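Side-chain contacts in putative uncharacterized protein (Enterococcus faecalis, PDB 4EC6), which is of unknown function but probably serves plasmid conjugation, being represented here by its C-terminal NTF2-like domain, which resembles VirB8 type IV secretion proteins: residues A[84-87]-A[88-92]; A[141-145]-A[146-150]. One frame throughout, in Å; residues are numbered along the deposited sequence.

Contact 1: residues A[84-87]-A[88-92]; sequences TYVS and EKVDI
The flat carbonyl group of Ser-87 takes the N-H of Val-90 over one of its faces, with the donor 53° out of the carbonyl plane. The Ser-87 oxygen has a further, weak partner in Arg-83 NH1. The bond from Val-90 N to Ser-87 O, 3.0 Å long, closes a type I beta turn from Ser-87 to Val-90, in the loop between helix 75-82 and strand 101-112 of this NTF2-like domain. An ST turn is laid over it. With OG held anti to the backbone N (chi1 162°), the serine hydroxyl reaches forward, and Ser-87 OG accepts the N-H of Lys-89, 3.1 Å from Lys-89 N. Main chain and side chain of one residue thus grip two successive amides.

Apolar branches gather beside the turn. Val-86 CG1 touches Val-90 CB at 3.6 Å, the two valines crossing at about a right angle. The same methyl meets Ile-92 CG2 at 3.9 Å, and Trp-95, from a loop, and Phe-64, from helix 54-68, extend this apolar patch. The rest of the Lys-89 chain departs from the turn, though its CB lies 3.5 Å from Ser-87 OG.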
ATOM      1  N   THR A  84     -11.293  11.242  17.271  1.00 15.26           N
ATOM      2  CA  THR A  84     -12.266  11.163  16.177  1.00 15.45           C
ATOM      3  C   THR A  84     -12.317   9.826  15.532  1.00 14.31           C
ATOM      4  O   THR A  84     -13.319   9.517  14.964  1.00 13.59           O
ATOM      5  CB  THR A  84     -12.035  12.172  15.045  1.00 18.22           C
ATOM      6  OG1 THR A  84     -10.674  12.076  14.572  1.00 22.24           O
ATOM      7  CG2 THR A  84     -12.315  13.591  15.515  1.00 20.00           C
ATOM      8  N   TYR A  85     -11.218   9.062  15.587  1.00 13.55           N
ATOM      9  CA  TYR A  85     -11.166   7.689  15.056  1.00 12.78           C
ATOM     10  C   TYR A  85     -11.824   6.661  15.927  1.00 12.02           C
ATOM     11  O   TYR A  85     -12.252   5.626  15.429  1.00 11.72           O
ATOM     12  CB  TYR A  85      -9.741   7.233  14.855  1.00 13.10           C
ATOM     13  CG  TYR A  85      -9.046   8.032  13.840  1.00 13.70           C
ATOM     14  CD1 TYR A  85      -9.234   7.762  12.491  1.00 13.80           C
ATOM     15  CD2 TYR A  85      -8.214   9.074  14.205  1.00 13.86           C
ATOM     16  CE1 TYR A  85      -8.608   8.501  11.519  1.00 13.63           C
ATOM     17  CE2 TYR A  85      -7.614   9.845  13.226  1.00 15.20           C
ATOM     18  CZ  TYR A  85      -7.823   9.539  11.887  1.00 15.13           C
ATOM     19  OH  TYR A  85      -7.208  10.282  10.896  1.00 18.72           O
ATOM     20  N   VAL A  86     -11.889   6.922  17.225  1.00 11.86           N
ATOM     21  CA  VAL A  86     -12.503   5.935  18.143  1.00 12.07           C
ATOM     22  C   VAL A  86     -13.932   6.232  18.568  1.00 12.60           C
ATOM     23  O   VAL A  86     -14.267   7.350  18.912  1.00 12.58           O
ATOM     24  CB  VAL A  86     -11.600   5.661  19.353  1.00 11.14           C
ATOM     25  CG1 VAL A  86     -12.092   4.461  20.127  1.00 10.62           C
ATOM     26  CG2 VAL A  86     -10.187   5.396  18.839  1.00 10.84           C
ATOM     27  N   SER A  87     -14.790   5.221  18.509  1.00 13.51           N
ATOM     28  CA  SER A  87     -16.126   5.347  19.055  1.00 14.19           C
ATOM     29  C   SER A  87     -16.071   5.853  20.505  1.00 15.07           C
ATOM     30  O   SER A  87     -15.243   5.421  21.300  1.00 14.60           O
ATOM     31  CB  SER A  87     -16.862   4.012  18.954  1.00 14.54           C
ATOM     32  OG  SER A  87     -17.988   3.941  19.797  1.00 13.84           O
ATOM     33  N   GLU A  88     -16.995   6.764  20.833  1.00 17.83           N
ATOM     34  CA  GLU A  88     -17.191   7.254  22.198  1.00 19.28           C
ATOM     35  C   GLU A  88     -17.518   6.137  23.171  1.00 18.81           C
ATOM     36  O   GLU A  88     -17.387   6.309  24.355  1.00 19.94           O
ATOM     37  CB  GLU A  88     -18.311   8.265  22.250  1.00 22.00           C
ATOM     38  CG  GLU A  88     -17.884   9.721  22.395  1.00 27.15           C
ATOM     39  CD  GLU A  88     -18.989  10.653  22.974  1.00 31.52           C
ATOM     40  OE1 GLU A  88     -19.981  10.184  23.632  1.00 31.80           O
ATOM     41  OE2 GLU A  88     -18.844  11.893  22.810  1.00 32.96           O
ATOM     42  N   LYS A  89     -17.966   5.000  22.681  1.00 18.92           N
ATOM     43  CA  LYS A  89     -18.284   3.897  23.569  1.00 20.86           C
ATOM     44  C   LYS A  89     -17.060   3.167  24.050  1.00 19.77           C
ATOM     45  O   LYS A  89     -17.186   2.312  24.872  1.00 21.30           O
ATOM     46  CB  LYS A  89     -19.203   2.877  22.895  1.00 23.06           C
ATOM     47  CG  LYS A  89     -20.613   3.384  22.668  1.00 26.12           C
ATOM     48  CD  LYS A  89     -21.415   2.313  21.949  1.00 32.63           C
ATOM     49  CE  LYS A  89     -22.809   2.846  21.627  1.00 38.31           C
ATOM     50  NZ  LYS A  89     -23.360   2.249  20.373  1.00 43.58           N
ATOM     51  N   VAL A  90     -15.886   3.454  23.506  1.00 17.80           N
ATOM     52  CA  VAL A  90     -14.678   2.826  23.990  1.00 17.30           C
ATOM     53  C   VAL A  90     -14.046   3.750  25.023  1.00 17.19           C
ATOM     54  O   VAL A  90     -14.020   4.974  24.800  1.00 16.30           O
ATOM     55  CB  VAL A  90     -13.679   2.624  22.839  1.00 17.79           C
ATOM     56  CG1 VAL A  90     -12.328   2.160  23.376  1.00 15.85           C
ATOM     57  CG2 VAL A  90     -14.264   1.658  21.790  1.00 16.42           C
ATOM     58  N   ASP A  91     -13.560   3.177  26.136  1.00 16.57           N
ATOM     59  CA  ASP A  91     -12.907   3.957  27.186  1.00 17.50           C
ATOM     60  C   ASP A  91     -11.463   4.177  26.726  1.00 17.08           C
ATOM     61  O   ASP A  91     -10.696   3.232  26.656  1.00 16.50           O
ATOM     62  CB  ASP A  91     -13.013   3.244  28.565  1.00 17.65           C
ATOM     63  CG  ASP A  91     -12.171   3.952  29.731  1.00 18.88           C
ATOM     64  OD1 ASP A  91     -11.441   4.918  29.501  1.00 17.61           O
ATOM     65  OD2 ASP A  91     -12.225   3.514  30.914  1.00 19.56           O
ATOM     66  N   ILE A  92     -11.132   5.408  26.352  1.00 16.92           N
ATOM     67  CA  ILE A  92      -9.761   5.711  25.916  1.00 17.20           C
ATOM     68  C   ILE A  92      -9.043   6.542  26.960  1.00 17.04           C
ATOM     69  O   ILE A  92      -7.924   7.002  26.735  1.00 16.85           O
ATOM     70  CB  ILE A  92      -9.634   6.427  24.531  1.00 16.22           C
ATOM     71  CG1 ILE A  92     -10.296   7.799  24.564  1.00 16.10           C
ATOM     72  CG2 ILE A  92     -10.188   5.576  23.399  1.00 15.71           C
ATOM     73  CD1 ILE A  92      -9.847   8.717  23.439  1.00 17.21           C
TER

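Contact 2: residues A[141-145]-A[146-150]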
ATOM      1  N   GLU A 141     -16.515  -0.100  12.806  1.00 22.06           N
ATOM      2  CA  GLU A 141     -17.933  -0.110  12.447  1.00 23.47           C
ATOM      3  C   GLU A 141     -18.234   1.076  11.568  1.00 24.71           C
ATOM      4  O   GLU A 141     -17.595   2.129  11.686  1.00 24.57           O
ATOM      5  CB  GLU A 141     -18.830  -0.134  13.673  1.00 23.50           C
ATOM      6  CG  GLU A 141     -18.805  -1.468  14.411  1.00 24.46           C
ATOM      7  CD  GLU A 141     -19.506  -1.396  15.772  1.00 27.17           C
ATOM      8  OE1 GLU A 141     -20.330  -0.467  15.989  1.00 26.62           O
ATOM      9  OE2 GLU A 141     -19.207  -2.251  16.651  1.00 28.87           O
ATOM     10  N   PRO A 142     -19.143   0.893  10.607  1.00 27.37           N
ATOM     11  CA  PRO A 142     -19.381   2.038   9.734  1.00 27.04           C
ATOM     12  C   PRO A 142     -20.271   3.014  10.470  1.00 27.27           C
ATOM     13  O   PRO A 142     -20.953   2.637  11.410  1.00 26.32           O
ATOM     14  CB  PRO A 142     -20.122   1.429   8.544  1.00 27.41           C
ATOM     15  CG  PRO A 142     -20.777   0.183   9.083  1.00 27.01           C
ATOM     16  CD  PRO A 142     -19.805  -0.340  10.120  1.00 28.16           C
ATOM     17  N   THR A 143     -20.211   4.264  10.062  1.00 29.14           N
ATOM     18  CA  THR A 143     -21.072   5.306  10.570  1.00 32.94           C
ATOM     19  C   THR A 143     -21.681   5.858   9.313  1.00 36.59           C
ATOM     20  O   THR A 143     -21.141   5.616   8.238  1.00 39.15           O
ATOM     21  CB  THR A 143     -20.274   6.378  11.353  1.00 29.62           C
ATOM     22  OG1 THR A 143     -19.209   6.911  10.550  1.00 28.24           O
ATOM     23  CG2 THR A 143     -19.681   5.749  12.548  1.00 26.91           C
ATOM     24  N   LYS A 144     -22.803   6.568   9.389  1.00 46.77           N
ATOM     25  CA  LYS A 144     -23.477   6.919   8.121  1.00 55.96           C
ATOM     26  C   LYS A 144     -22.460   7.614   7.206  1.00 56.50           C
ATOM     27  O   LYS A 144     -22.440   7.384   5.994  1.00 53.28           O
ATOM     28  CB  LYS A 144     -24.768   7.733   8.316  1.00 62.48           C
ATOM     29  CG  LYS A 144     -24.595   9.127   8.913  1.00 67.69           C
ATOM     30  CD  LYS A 144     -25.572  10.127   8.298  1.00 72.69           C
ATOM     31  CE  LYS A 144     -26.995   9.977   8.833  1.00 72.23           C
ATOM     32  NZ  LYS A 144     -27.965  10.642   7.915  1.00 71.47           N
ATOM     33  N   ASN A 145     -21.564   8.371   7.847  1.00 56.31           N
ATOM     34  CA  ASN A 145     -20.567   9.210   7.190  1.00 57.05           C
ATOM     35  C   ASN A 145     -19.203   8.574   6.932  1.00 46.35           C
ATOM     36  O   ASN A 145     -18.488   9.056   6.088  1.00 42.01           O
ATOM     37  CB  ASN A 145     -20.328  10.477   8.018  1.00 69.53           C
ATOM     38  CG  ASN A 145     -21.611  11.130   8.509  1.00 80.89           C
ATOM     39  OD1 ASN A 145     -22.492  11.495   7.714  1.00 88.96           O
ATOM     40  ND2 ASN A 145     -21.714  11.300   9.830  1.00 77.19           N
ATOM     41  N   GLY A 146     -18.844   7.532   7.686  1.00 47.78           N
ATOM     42  CA  GLY A 146     -17.512   6.879   7.630  1.00 39.89           C
ATOM     43  C   GLY A 146     -17.330   5.648   8.530  1.00 36.64           C
ATOM     44  O   GLY A 146     -17.988   4.605   8.346  1.00 34.85           O
ATOM     45  N   PHE A 147     -16.410   5.755   9.498  1.00 33.58           N
ATOM     46  CA  PHE A 147     -15.978   4.585  10.295  1.00 27.85           C
ATOM     47  C   PHE A 147     -15.566   4.964  11.690  1.00 23.76           C
ATOM     48  O   PHE A 147     -15.129   6.084  11.916  1.00 23.68           O
ATOM     49  CB  PHE A 147     -14.796   3.911   9.631  1.00 28.72           C
ATOM     50  CG  PHE A 147     -15.054   3.523   8.220  1.00 33.25           C
ATOM     51  CD1 PHE A 147     -15.768   2.381   7.932  1.00 34.26           C
ATOM     52  CD2 PHE A 147     -14.592   4.328   7.171  1.00 37.84           C
ATOM     53  CE1 PHE A 147     -16.016   2.022   6.621  1.00 39.81           C
ATOM     54  CE2 PHE A 147     -14.849   3.990   5.847  1.00 40.82           C
ATOM     55  CZ  PHE A 147     -15.563   2.832   5.569  1.00 41.68           C
ATOM     56  N   LEU A 148     -15.703   4.028  12.625  1.00 19.29           N
ATOM     57  CA  LEU A 148     -15.122   4.216  13.939  1.00 16.46           C
ATOM     58  C   LEU A 148     -14.481   2.899  14.425  1.00 16.02           C
ATOM     59  O   LEU A 148     -14.993   1.813  14.109  1.00 15.63           O
ATOM     60  CB  LEU A 148     -16.162   4.697  14.915  1.00 15.36           C
ATOM     61  CG  LEU A 148     -16.742   6.110  14.798  1.00 15.15           C
ATOM     62  CD1 LEU A 148     -18.055   6.254  15.552  1.00 13.01           C
ATOM     63  CD2 LEU A 148     -15.724   7.122  15.289  1.00 14.31           C
ATOM     64  N   VAL A 149     -13.341   3.007  15.122  1.00 14.09           N
ATOM     65  CA  VAL A 149     -12.743   1.888  15.839  1.00 14.14           C
ATOM     66  C   VAL A 149     -13.616   1.590  17.084  1.00 14.44           C
ATOM     67  O   VAL A 149     -14.026   2.523  17.774  1.00 15.11           O
ATOM     68  CB  VAL A 149     -11.296   2.234  16.307  1.00 13.81           C
ATOM     69  CG1 VAL A 149     -10.743   1.170  17.229  1.00 12.78           C
ATOM     70  CG2 VAL A 149     -10.365   2.468  15.124  1.00 13.04           C
ATOM     71  N   THR A 150     -13.862   0.316  17.393  1.00 13.52           N
ATOM     72  CA  THR A 150     -14.730  -0.030  18.482  1.00 13.78           C
ATOM     73  C   THR A 150     -14.137  -0.996  19.510  1.00 15.01           C
ATOM     74  O   THR A 150     -14.838  -1.444  20.399  1.00 16.16           O
ATOM     75  CB  THR A 150     -16.047  -0.656  17.961  1.00 14.19           C
ATOM     76  OG1 THR A 150     -15.751  -1.826  17.172  1.00 14.79           O
ATOM     77  CG2 THR A 150     -16.819   0.302  17.121  1.00 14.14           C
TER
HETATM   78  O   HOH W   1     -17.222   8.676  11.390  1.00 26.02           O
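Glu-141 lies across Thr-150 at about a right angle, and every heavy atom of its side chain meets the same methyl. Its CB starts 4.0 Å from Thr-150 CG2, and CG follows at 3.8 Å. Farther along the extended chain, CD comes to 3.5 Å from Thr-150 CG2. At the tip, OE1 keeps to this methyl, whereas OE2 lies equally close to the methyl and to the hydroxyl, 3.5 Å from Thr-150 CG2 and from Thr-150 OG1, a contact and not a hydrogen bond. Lys-115 touches the same glutamate.

The backbone carrying these side chains is the beta hairpin joining strands 131-142 and 147-157. Glu-141 and Leu-148 form an antiparallel hydrogen-bonded pair, Glu-141 N to Leu-148 O and Leu-148 N to Glu-141 O both measuring 2.8 Å. Pro-142 and Phe-147 follow as a non-hydrogen-bonded pair, their side chains on the other face of the sheet. There the ring of Phe-147 meets that of Phe-60, and the residue also packs on Tyr-108 of the second subunit.

Thr-143 and Gly-146 then close the two-residue turn through Lys-144 and Asn-145, with Thr-143 N donating to Gly-146 O and Gly-146 N to Thr-143 O. Thr-143 OG1, placed between its backbone N and carbonyl carbon (chi1 55°), also accepts a weak hydrogen bond from Gly-146 N, which is thus shared between Thr-143 O and OG1. A water joined to OG1 donates weakly to Phe-147 O. The threonine's other branch turns to Leu-148, Thr-143 CG2 resting 3.5 Å from Leu-148 CD1.

How the contacts relate
Following the chain from helices 54-68 and 75-82, contact 1 closes a short turn in the loop that leads to strand 101-112. Strands 101-112 and 117-126 and most of 131-142 pass before contact 2 closes the hairpin between strands 131-142 and 147-157. The two are therefore in series and neither encloses the other, yet the fold brings their centres to about 11 Å. Val-149 joins them: Val-149 N lies 2.9 Å from Tyr-85 O and Val-149 O 2.9 Å from Ser-87 N, both probable hydrogen bonds. Val-90 CG2 also packs on Thr-150 O. The post-helical loop is thus fastened to strand 147-157, one of the two outermost strands of the sheet in this chain, and both regions touch the second subunit.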